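Local coordinates for protein galactose-1-phosphate uridylyltransferase (Pyrobaculum aerophilum str. IM2, PDB 6K9Z) that probably transfers uridylyl groups between UDP-sugars and hexose 1-phosphates, as a zinc-binding galactose-1-phosphate uridylyltransferase, and binds UDP, at residues A[168-173]-A[262-267]. The protein carries 1 engineered substitution. Sequence-based numbering, arbitrary orientation.
Sequences GSCLHC and YYHLHF. With ZN (zinc ion), chain D; FE (Fe (III) ion), chain E.
With SG anti to the backbone N (chi1 168°), Cys170 brings its sulfur to the zinc ion that His264 also binds; CG of His264 is likewise anti to the backbone N (chi1 -163°), which puts ND1 on the same ion. Cys170 SG, Cys173 SG and His264 ND1 each lie 2.3 Å from the metal, and His211 completes this Cys2His2 site. Cys173 SG sits in the plane of the His264 ring, at its edge, 3.6 Å from ND1. The Cys170 sulfur does double duty: at the N-cap of helix 171-178, Cys170 SG also accepts from Cys173 N at 3.4 Å, a capping bond. Here the CxxC turn that opens this helix is tied to the chain leading into strand 266-271, within the C-terminal HIT-clan half of the transferase. No direct hydrogen bond joins the segments, but a water spans Leu171 N and Tyr262 O. His172 packs CB against CB of His264 at 3.3 Å. His172 NE2 lies 3.4 Å from Tyr263 CD1, the ring planes at 87°, and His172 CE1 lies 3.7 Å from His266 CE1. His172 ND1 hydrogen-bonds Tyr207 OH and His172 NE2 bonds Ser160 OG; with alanine in its place, those two hydroxyls would probably lose their imidazole partner and a gap would be likely to open beside Tyr263 and His266. The His266 ring is fixed in rotation at both nitrogens: His266 ND1 bonds His264 O at 2.8 Å, with the acceptor in the ring plane, while NE2 binds the iron(III) ion that Glu156, itself hydrogen-bonded to Tyr263 OH, ligates together with His252 and Glu268.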
loop_
_atom_site.group_PDB
_atom_site.type_symbol
_atom_site.label_atom_id
_atom_site.label_comp_id
_atom_site.label_asym_id
_atom_site.label_seq_id
_atom_site.Cartn_x
_atom_site.Cartn_y
_atom_site.Cartn_z
ATOM N N GLY A 168 3.535 1.579 -30.650
ATOM C CA GLY A 168 3.729 2.831 -31.420
ATOM C C GLY A 168 2.874 4.035 -31.027
ATOM O O GLY A 168 2.941 5.041 -31.748
ATOM N N SER A 169 2.115 3.961 -29.934
ATOM C CA SER A 169 1.245 5.080 -29.459
ATOM C C SER A 169 1.265 5.139 -27.924
ATOM O O SER A 169 1.718 4.176 -27.284
ATOM C CB SER A 169 -0.174 4.929 -29.997
ATOM O OG SER A 169 -0.925 4.038 -29.187
ATOM N N CYS A 170 0.851 6.295 -27.339
ATOM C CA CYS A 170 0.766 6.403 -25.864
ATOM C C CYS A 170 -0.490 5.647 -25.361
ATOM O O CYS A 170 -1.631 5.984 -25.757
ATOM C CB CYS A 170 0.695 7.875 -25.451
ATOM S SG CYS A 170 0.258 8.138 -23.713
ATOM N N LEU A 171 -0.256 4.632 -24.479
ATOM C CA LEU A 171 -1.372 3.802 -23.922
ATOM C C LEU A 171 -2.352 4.691 -23.152
ATOM O O LEU A 171 -3.563 4.500 -23.290
ATOM C CB LEU A 171 -0.860 2.712 -22.981
ATOM C CG LEU A 171 -1.956 1.811 -22.403
ATOM C CD1 LEU A 171 -2.892 1.261 -23.473
ATOM C CD2 LEU A 171 -1.313 0.690 -21.621
ATOM N N HIS A 172 -1.833 5.679 -22.418
ATOM C CA HIS A 172 -2.708 6.592 -21.634
ATOM C C HIS A 172 -3.632 7.352 -22.590
ATOM O O HIS A 172 -4.815 7.512 -22.275
ATOM C CB HIS A 172 -1.863 7.577 -20.817
ATOM C CG HIS A 172 -0.930 6.930 -19.852
ATOM N ND1 HIS A 172 -1.276 6.700 -18.540
ATOM C CD2 HIS A 172 0.334 6.483 -19.997
ATOM C CE1 HIS A 172 -0.268 6.131 -17.919
ATOM N NE2 HIS A 172 0.733 5.992 -18.787
ATOM N N CYS A 173 -3.091 7.795 -23.724
ATOM C CA CYS A 173 -3.896 8.547 -24.725
ATOM C C CYS A 173 -5.077 7.627 -25.159
ATOM O O CYS A 173 -6.263 8.104 -25.326
ATOM C CB CYS A 173 -3.033 8.961 -25.919
ATOM S SG CYS A 173 -2.170 10.553 -25.663
ATOM N N TYR A 262 5.846 8.765 -24.070
ATOM C CA TYR A 262 5.275 7.422 -23.760
ATOM C C TYR A 262 4.528 7.444 -22.428
ATOM O O TYR A 262 3.773 6.470 -22.132
ATOM C CB TYR A 262 6.354 6.342 -23.685
ATOM C CG TYR A 262 7.506 6.651 -22.763
ATOM C CD1 TYR A 262 8.625 7.324 -23.243
ATOM C CD2 TYR A 262 7.477 6.281 -21.421
ATOM C CE1 TYR A 262 9.692 7.627 -22.422
ATOM C CE2 TYR A 262 8.533 6.606 -20.583
ATOM C CZ TYR A 262 9.632 7.267 -21.090
ATOM O OH TYR A 262 10.685 7.582 -20.292
ATOM N N TYR A 263 4.736 8.502 -21.656
ATOM C CA TYR A 263 4.020 8.658 -20.372
ATOM C C TYR A 263 3.223 9.949 -20.373
ATOM O O TYR A 263 3.524 10.895 -21.094
ATOM C CB TYR A 263 4.982 8.572 -19.199
ATOM C CG TYR A 263 4.317 8.321 -17.856
ATOM C CD1 TYR A 263 3.729 7.103 -17.575
ATOM C CD2 TYR A 263 4.388 9.246 -16.821
ATOM C CE1 TYR A 263 3.214 6.804 -16.319
ATOM C CE2 TYR A 263 3.828 8.981 -15.568
ATOM C CZ TYR A 263 3.251 7.755 -15.321
ATOM O OH TYR A 263 2.764 7.491 -14.057
ATOM N N HIS A 264 2.071 9.857 -19.707
ATOM C CA HIS A 264 1.016 10.901 -19.655
ATOM C C HIS A 264 0.670 11.188 -18.189
ATOM O O HIS A 264 0.309 10.235 -17.480
ATOM C CB HIS A 264 -0.179 10.333 -20.431
ATOM C CG HIS A 264 -1.230 11.291 -20.874
ATOM N ND1 HIS A 264 -1.816 11.197 -22.115
ATOM C CD2 HIS A 264 -1.854 12.301 -20.238
ATOM C CE1 HIS A 264 -2.736 12.125 -22.239
ATOM N NE2 HIS A 264 -2.780 12.815 -21.102
ATOM N N LEU A 265 0.669 12.523 -17.839
ATOM C CA LEU A 265 0.513 12.776 -16.400
ATOM C C LEU A 265 -0.935 12.531 -16.025
ATOM O O LEU A 265 -1.874 12.665 -16.902
ATOM C CB LEU A 265 0.936 14.192 -16.022
ATOM C CG LEU A 265 0.173 15.355 -16.633
ATOM C CD1 LEU A 265 -1.150 15.666 -15.961
ATOM C CD2 LEU A 265 1.045 16.626 -16.561
ATOM N N HIS A 266 -1.267 12.271 -14.812
ATOM C CA HIS A 266 -2.669 12.086 -14.347
ATOM C C HIS A 266 -2.670 12.243 -12.829
ATOM O O HIS A 266 -1.626 11.871 -12.194
ATOM C CB HIS A 266 -3.235 10.729 -14.793
ATOM C CG HIS A 266 -2.304 9.571 -14.552
ATOM N ND1 HIS A 266 -1.193 9.306 -15.371
ATOM C CD2 HIS A 266 -2.322 8.594 -13.628
ATOM C CE1 HIS A 266 -0.576 8.219 -14.923
ATOM N NE2 HIS A 266 -1.263 7.726 -13.906
ATOM N N PHE A 267 -3.776 12.721 -12.272
ATOM C CA PHE A 267 -4.041 12.685 -10.829
ATOM C C PHE A 267 -4.792 11.391 -10.516
ATOM O O PHE A 267 -5.737 11.060 -11.251
ATOM C CB PHE A 267 -4.805 13.911 -10.366
ATOM C CG PHE A 267 -4.004 15.185 -10.441
ATOM C CD1 PHE A 267 -3.891 15.860 -11.656
ATOM C CD2 PHE A 267 -3.355 15.681 -9.336
ATOM C CE1 PHE A 267 -3.189 17.063 -11.730
ATOM C CE2 PHE A 267 -2.694 16.895 -9.408
ATOM C CZ PHE A 267 -2.527 17.533 -10.610
HETATM ZN ZN ZN D . -0.670 10.269 -23.921
HETATM FE FE FE E . -0.865 6.111 -12.441
HETATM O O HOH W 1 2.470 4.401 -23.348
HETATM O O HOH W 2 -1.985 4.656 -13.716
#